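Local coordinates for Sys-1 protein (Caenorhabditis elegans, PDB 3C2G) that serves as a beta-catenin-like transcription coregulator in the Wnt asymmetry pathway, binding the TCF factor POP-1 directly and activating or repressing target genes, at residues V531-C536 with K540-Y545; I576-P581 with L613-E618; G596-R601 with K607-L612. All coordinates share one frame; numbering follows the deposited sequence.

Contact 1 (V531-C536 with K540-Y545)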
# COMPACT_ATOMS: atom_id res chain seq x y z
N VAL A 531 -0.89 27.32 24.13
CA VAL A 531 0.52 27.46 23.83
C VAL A 531 0.80 28.84 23.27
O VAL A 531 1.73 29.49 23.72
CB VAL A 531 1.01 26.34 22.87
CG1 VAL A 531 2.38 26.64 22.37
CG2 VAL A 531 1.02 24.99 23.59
N LEU A 532 -0.01 29.31 22.32
CA LEU A 532 0.16 30.64 21.74
C LEU A 532 0.06 31.72 22.80
O LEU A 532 0.84 32.68 22.80
CB LEU A 532 -0.88 30.92 20.65
CG LEU A 532 -0.65 30.26 19.28
CD1 LEU A 532 -1.99 30.11 18.55
CD2 LEU A 532 0.36 31.04 18.44
N MSE A 533 -0.91 31.57 23.71
CA MSE A 533 -1.07 32.52 24.80
C MSE A 533 0.21 32.63 25.61
O MSE A 533 0.71 33.73 25.82
CB MSE A 533 -2.26 32.14 25.68
CG MSE A 533 -3.57 32.65 25.15
SE MSE A 533 -5.10 31.83 26.03
CE MSE A 533 -6.53 33.09 25.49
N GLU A 534 0.74 31.48 26.02
CA GLU A 534 1.90 31.43 26.91
C GLU A 534 3.23 31.78 26.24
O GLU A 534 3.99 32.62 26.73
CB GLU A 534 1.98 30.05 27.56
CG GLU A 534 3.25 29.82 28.36
CD GLU A 534 3.04 28.93 29.57
OE1 GLU A 534 2.11 28.10 29.53
OE2 GLU A 534 3.80 29.07 30.54
N GLN A 535 3.50 31.13 25.11
CA GLN A 535 4.83 31.13 24.49
C GLN A 535 5.12 32.35 23.64
O GLN A 535 6.28 32.71 23.46
CB GLN A 535 4.99 29.87 23.66
CG GLN A 535 6.22 29.08 24.02
CD GLN A 535 6.09 28.36 25.34
OE1 GLN A 535 7.06 28.25 26.09
NE2 GLN A 535 4.90 27.86 25.64
N CYS A 536 4.07 32.96 23.11
CA CYS A 536 4.20 34.20 22.33
C CYS A 536 3.79 35.43 23.14
O CYS A 536 3.70 36.52 22.60
CB CYS A 536 3.35 34.12 21.06
SG CYS A 536 3.63 32.65 20.04
N LYS A 540 -3.82 38.43 25.55
CA LYS A 540 -4.81 39.40 25.04
C LYS A 540 -5.20 39.12 23.60
O LYS A 540 -6.37 38.97 23.29
CB LYS A 540 -4.26 40.83 25.11
CG LYS A 540 -4.53 41.56 26.40
CD LYS A 540 -5.79 42.41 26.32
CE LYS A 540 -6.06 43.12 27.66
NZ LYS A 540 -7.27 43.99 27.60
N GLU A 541 -4.19 39.07 22.73
CA GLU A 541 -4.37 38.94 21.30
C GLU A 541 -5.15 37.68 20.93
O GLU A 541 -6.07 37.74 20.12
CB GLU A 541 -2.99 38.97 20.60
CG GLU A 541 -3.01 39.29 19.09
CD GLU A 541 -1.61 39.27 18.41
OE1 GLU A 541 -1.54 39.57 17.19
OE2 GLU A 541 -0.59 38.96 19.08
N VAL A 542 -4.79 36.55 21.53
CA VAL A 542 -5.48 35.29 21.25
C VAL A 542 -6.95 35.36 21.62
O VAL A 542 -7.82 34.97 20.84
CB VAL A 542 -4.81 34.07 21.95
CG1 VAL A 542 -5.71 32.86 21.90
CG2 VAL A 542 -3.49 33.74 21.30
N ALA A 543 -7.23 35.88 22.82
CA ALA A 543 -8.59 36.01 23.29
C ALA A 543 -9.41 36.88 22.36
O ALA A 543 -10.48 36.47 21.90
CB ALA A 543 -8.60 36.56 24.68
N GLN A 544 -8.92 38.07 22.04
CA GLN A 544 -9.72 38.96 21.20
C GLN A 544 -9.80 38.51 19.74
O GLN A 544 -10.80 38.75 19.08
CB GLN A 544 -9.37 40.45 21.38
CG GLN A 544 -8.03 40.90 20.84
CD GLN A 544 -7.47 42.15 21.55
OE1 GLN A 544 -8.20 42.87 22.25
NE2 GLN A 544 -6.17 42.39 21.37
N TYR A 545 -8.78 37.80 19.26
CA TYR A 545 -8.87 37.21 17.92
C TYR A 545 -9.67 35.90 17.86
O TYR A 545 -9.78 35.29 16.80
CB TYR A 545 -7.48 37.02 17.29
CG TYR A 545 -6.88 38.26 16.68
CD1 TYR A 545 -7.14 38.61 15.36
CD2 TYR A 545 -6.03 39.09 17.42
CE1 TYR A 545 -6.58 39.76 14.79
CE2 TYR A 545 -5.47 40.23 16.87
CZ TYR A 545 -5.74 40.56 15.56
OH TYR A 545 -5.18 41.69 15.01
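Met533, present as selenomethionine, lays its chain obliquely across the forked end of Val542, where two consecutive helices near the C-terminal end of the armadillo domain turn back on one another. Its CG stands anti to the carbonyl carbon (chi1 -85°) and the chain is extended beyond, which carries the terminal methyl past the valine. The two carbons that bracket the selenium do the touching: CG of Met533 lies 3.7 Å from CB of Val542, and CE of Met533 lies 3.7 Å from CG1 of Val542. The same methyl reaches the next residue, with Met533 CE 3.9 Å from Ala543 N and 4.1 Å from Ala543 CB.

Val542 points its CB toward 531-536. Both of its methyls meet Met533, and CG2 also meets Leu532. CG1, anti to the backbone N (chi1 167°), takes the far end of Met533; CG2 of Val542 sits 3.9 Å from CB of Leu532 and 4.0 Å from CG of Met533. Leu532 thus offers the base of its side chain here, while the residue also packs on Leu472, Leu494 and Ile495 of neighbouring helices.

The segment axes run nearly antiparallel, at 156°, and approach to 9.1 Å, with the CA atoms of Met533 and Val542 6.3 Å apart. Lys575 and Ile576 of helix 563-579 also touch Met533, and Ile495 touches Val542.

All four touching residues are buried, and what joins their side chains is apolar contact without a directional bond. The pairing of the two helices at this point therefore probably rests mainly on dispersion and on the exclusion of water, with the fit set by side-chain shape rather than by any polar partner.

Contact 2 (I576-P581 with L613-E618)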
# COMPACT_ATOMS: atom_id res chain seq x y z
N ILE A 576 -9.83 33.65 28.35
CA ILE A 576 -10.59 34.46 27.40
C ILE A 576 -11.43 35.52 28.13
O ILE A 576 -11.52 36.67 27.69
CB ILE A 576 -11.48 33.60 26.45
CG1 ILE A 576 -10.63 32.80 25.47
CG2 ILE A 576 -12.44 34.48 25.65
CD1 ILE A 576 -11.36 31.62 24.87
N LEU A 577 -12.03 35.13 29.26
CA LEU A 577 -12.92 36.02 29.99
C LEU A 577 -12.17 37.08 30.79
O LEU A 577 -12.71 38.14 31.07
CB LEU A 577 -13.88 35.23 30.87
CG LEU A 577 -14.81 34.32 30.09
CD1 LEU A 577 -15.73 33.53 31.00
CD2 LEU A 577 -15.63 35.11 29.07
N GLU A 578 -10.91 36.79 31.14
CA GLU A 578 -10.04 37.78 31.77
C GLU A 578 -9.81 38.97 30.84
O GLU A 578 -9.67 40.10 31.31
CB GLU A 578 -8.70 37.16 32.17
CG GLU A 578 -7.81 38.02 33.09
CD GLU A 578 -6.55 37.27 33.58
OE1 GLU A 578 -6.67 36.09 34.02
OE2 GLU A 578 -5.43 37.87 33.52
N HIS A 579 -9.80 38.73 29.53
CA HIS A 579 -9.56 39.81 28.56
C HIS A 579 -10.81 40.24 27.75
O HIS A 579 -10.87 41.36 27.25
CB HIS A 579 -8.39 39.47 27.63
CG HIS A 579 -7.13 39.12 28.35
ND1 HIS A 579 -6.73 37.82 28.56
CD2 HIS A 579 -6.19 39.90 28.93
CE1 HIS A 579 -5.59 37.81 29.23
NE2 HIS A 579 -5.24 39.06 29.47
N CYS A 580 -11.80 39.36 27.64
CA CYS A 580 -13.07 39.73 27.01
C CYS A 580 -14.20 39.38 27.95
O CYS A 580 -14.92 38.40 27.72
CB CYS A 580 -13.24 39.02 25.67
SG CYS A 580 -11.84 39.24 24.53
N PRO A 581 -14.38 40.20 29.01
CA PRO A 581 -15.31 39.92 30.13
C PRO A 581 -16.76 39.68 29.72
O PRO A 581 -17.45 38.84 30.32
CB PRO A 581 -15.21 41.19 31.00
CG PRO A 581 -13.94 41.86 30.60
CD PRO A 581 -13.69 41.50 29.17
N LEU A 613 -16.06 29.77 37.23
CA LEU A 613 -17.42 30.00 37.76
C LEU A 613 -17.69 31.46 38.15
O LEU A 613 -18.74 32.02 37.83
CB LEU A 613 -17.69 29.07 38.94
CG LEU A 613 -19.14 28.87 39.41
CD1 LEU A 613 -19.98 28.15 38.35
CD2 LEU A 613 -19.16 28.10 40.73
N SER A 614 -16.72 32.08 38.83
CA SER A 614 -16.87 33.46 39.31
C SER A 614 -17.02 34.50 38.20
O SER A 614 -17.37 35.65 38.47
CB SER A 614 -15.70 33.83 40.22
OG SER A 614 -14.51 34.04 39.48
N ARG A 615 -16.76 34.11 36.95
CA ARG A 615 -16.85 35.03 35.81
C ARG A 615 -18.29 35.31 35.39
O ARG A 615 -18.59 36.38 34.84
CB ARG A 615 -16.08 34.49 34.61
CG ARG A 615 -14.64 34.11 34.86
CD ARG A 615 -13.70 35.26 34.64
NE ARG A 615 -12.31 34.82 34.72
CZ ARG A 615 -11.26 35.63 34.82
NH1 ARG A 615 -11.45 36.95 34.86
NH2 ARG A 615 -10.04 35.13 34.88
N PHE A 616 -19.18 34.36 35.66
CA PHE A 616 -20.53 34.40 35.11
C PHE A 616 -21.54 35.19 35.94
O PHE A 616 -21.34 35.37 37.14
CB PHE A 616 -21.01 32.96 34.85
CG PHE A 616 -20.28 32.30 33.73
CD1 PHE A 616 -20.79 32.33 32.44
CD2 PHE A 616 -19.05 31.69 33.96
CE1 PHE A 616 -20.10 31.75 31.39
CE2 PHE A 616 -18.36 31.11 32.92
CZ PHE A 616 -18.88 31.13 31.63
N PRO A 617 -22.62 35.67 35.30
CA PRO A 617 -23.69 36.29 36.09
C PRO A 617 -24.24 35.33 37.15
O PRO A 617 -24.05 34.11 37.05
CB PRO A 617 -24.77 36.61 35.04
CG PRO A 617 -24.04 36.69 33.76
CD PRO A 617 -22.93 35.70 33.85
N GLU A 618 -24.91 35.88 38.16
CA GLU A 618 -25.46 35.07 39.25
C GLU A 618 -26.73 34.33 38.82
O GLU A 618 -27.04 33.27 39.36
CB GLU A 618 -25.71 35.93 40.51
CG GLU A 618 -25.84 35.11 41.80
CD GLU A 618 -24.82 33.97 41.90
OE1 GLU A 618 -23.60 34.24 41.97
OE2 GLU A 618 -25.25 32.79 41.89
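Leu577 and Arg615 bring their CA atoms to 7.1 Å where the closing part of helix 563-579 faces a type I beta turn, Leu613 to Phe616, that follows helix 603-613. This is the C-terminal end of the armadillo domain, where the chain that leaves the last helix folds back over an earlier one.

The side chains of Leu577 and Arg615 slide past each other in opposite directions. Arg615 bends at its second torsion (chi2 -89°), and its aliphatic part runs along the leucine, with Arg615 CD 3.8 Å from Leu577 CB and Arg615 CB 3.8 Å from Leu577 CD1. Beyond the bend the guanidinium lies with one face over the helix backbone at Leu577 C and Glu578 CA, the latter 3.5 Å from Arg615 NH1. Glu578, whose chain is extended, brings its carboxylate to within 24° of the guanidinium plane, yet OE1 of Glu578 stays 3.6 Å from Arg615 NH2, a long salt bridge. The main ionic partner of Arg615 is Asp574, one turn earlier in the helix, whose OD1 pairs with NE. With an alanine in place of Arg615, Asp574 and Glu578 would probably be left without their shared positive mate, and Leu577 CB would lose the contact with the arginine CD.

Phe616, the last residue of the turn, crosses Leu577 at about a right angle, and Trp587 also touches Leu577. The leucine meets the ring obliquely, Leu577 CD1 lying 4.0 Å from Phe616 CZ.

Contact 3 (G596-R601 with K607-L612)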
# COMPACT_ATOMS: atom_id res chain seq x y z
N GLY A 596 -20.51 21.05 39.17
CA GLY A 596 -20.04 19.67 39.35
C GLY A 596 -18.53 19.55 39.28
O GLY A 596 -17.92 18.84 40.09
N LEU A 597 -17.91 20.25 38.33
CA LEU A 597 -16.45 20.20 38.14
C LEU A 597 -15.64 20.83 39.27
O LEU A 597 -14.46 20.51 39.45
CB LEU A 597 -16.07 20.80 36.78
CG LEU A 597 -16.36 19.95 35.54
CD1 LEU A 597 -15.99 20.72 34.29
CD2 LEU A 597 -15.63 18.61 35.58
N THR A 598 -16.27 21.72 40.04
CA THR A 598 -15.65 22.35 41.20
C THR A 598 -15.27 21.32 42.27
O THR A 598 -14.27 21.49 42.98
CB THR A 598 -16.58 23.43 41.80
OG1 THR A 598 -16.77 24.47 40.84
CG2 THR A 598 -16.00 24.03 43.09
N ASN A 599 -16.06 20.25 42.37
CA ASN A 599 -15.83 19.18 43.34
C ASN A 599 -15.20 17.95 42.69
O ASN A 599 -15.48 16.81 43.08
CB ASN A 599 -17.14 18.81 44.05
CG ASN A 599 -17.94 20.03 44.51
OD1 ASN A 599 -17.40 20.95 45.14
ND2 ASN A 599 -19.23 20.03 44.20
N HIS A 600 -14.34 18.17 41.70
CA HIS A 600 -13.72 17.08 40.95
C HIS A 600 -12.56 16.48 41.72
O HIS A 600 -11.87 17.18 42.46
CB HIS A 600 -13.24 17.57 39.57
CG HIS A 600 -12.97 16.46 38.60
ND1 HIS A 600 -11.71 15.99 38.34
CD2 HIS A 600 -13.81 15.74 37.81
CE1 HIS A 600 -11.77 15.03 37.44
NE2 HIS A 600 -13.04 14.86 37.10
N ARG A 601 -12.37 15.18 41.53
CA ARG A 601 -11.24 14.42 42.09
C ARG A 601 -9.93 15.20 41.93
O ARG A 601 -9.26 15.51 42.91
CB ARG A 601 -11.14 13.05 41.40
CG ARG A 601 -12.42 12.62 40.68
CD ARG A 601 -12.25 11.33 39.87
NE ARG A 601 -12.37 10.13 40.70
CZ ARG A 601 -13.53 9.62 41.14
NH1 ARG A 601 -14.68 10.21 40.86
NH2 ARG A 601 -13.52 8.52 41.89
N LYS A 607 -9.74 23.62 40.83
CA LYS A 607 -9.29 25.01 40.97
C LYS A 607 -9.68 25.87 39.76
O LYS A 607 -10.12 27.01 39.93
CB LYS A 607 -7.78 25.08 41.21
N ALA A 608 -9.52 25.32 38.56
CA ALA A 608 -9.86 26.04 37.33
C ALA A 608 -11.37 26.28 37.25
O ALA A 608 -11.81 27.38 36.88
CB ALA A 608 -9.39 25.26 36.13
N ALA A 609 -12.13 25.25 37.61
CA ALA A 609 -13.58 25.29 37.59
C ALA A 609 -14.17 26.47 38.34
O ALA A 609 -14.93 27.25 37.76
CB ALA A 609 -14.15 23.97 38.11
N ASN A 610 -13.84 26.63 39.62
CA ASN A 610 -14.43 27.74 40.38
C ASN A 610 -13.86 29.12 40.05
O ASN A 610 -14.56 30.13 40.17
CB ASN A 610 -14.53 27.48 41.90
CG ASN A 610 -13.26 26.92 42.50
OD1 ASN A 610 -12.20 27.56 42.45
ND2 ASN A 610 -13.35 25.74 43.11
N SER A 611 -12.62 29.15 39.58
CA SER A 611 -12.07 30.38 39.01
C SER A 611 -12.90 30.82 37.80
O SER A 611 -13.20 32.00 37.65
CB SER A 611 -10.61 30.21 38.59
OG SER A 611 -9.86 29.58 39.61
N LEU A 612 -13.27 29.86 36.95
CA LEU A 612 -14.12 30.14 35.79
C LEU A 612 -15.56 30.45 36.20
O LEU A 612 -16.21 31.31 35.60
CB LEU A 612 -14.08 28.97 34.79
CG LEU A 612 -14.92 29.03 33.51
CD1 LEU A 612 -14.61 30.25 32.66
CD2 LEU A 612 -14.75 27.77 32.70
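Ala609 presses its methyl against the backbone between Leu597 and Thr598, and this is the tight half of the contact. CB of Ala609 lies 3.6 Å from N of Thr598 and 3.7 Å from C of Leu597, with Leu597 CB at 3.9 Å from the same methyl. A side chain this short lets the CA atoms of Thr598 and Ala609 come to 5.1 Å, and the alanine is buried.

Thr598 bridges this half and the looser one: its OG1 lies 3.8 Å from both Ala609 CB and Asn610 N. At the partly exposed margin stands Asn610, whose side chain crosses that of Thr598 at about a right angle. Asn610 CG sits between the backbone N and the carbonyl carbon (chi1 47°), and its amide thereby swings toward the threonine. The modelled 3.2 Å from ND2 of Asn610 to CG2 of Thr598 is closer than a comfortable contact, and its exact value is doubtful.

Elsewhere on helix 603-613, Ala608 and Leu612 pack on Leu570 of helix 563-579. Two successive helices, the second packed on a preceding one, here belong to the stacked helices that build the armadillo superhelix.

The three contacts lie on the same side of the chain's centre, at the C-terminal end of an elongated, all-helical armadillo domain. Contact 1 comes first along the chain; contact 2 then spans residues 576 to 618, and contact 3 falls within that span. Centres are about 17 Å apart for contacts 1 and 2, 15 Å for contacts 2 and 3, and 23 Å for contacts 1 and 3, which do not touch. Helix 563-579 connects them: Ile576 and His579 pack against helix 539-544, whereas Leu577 meets Leu612 of helix 603-613. Through this shared helix the C-terminal end of the armadillo domain is built as one connected block.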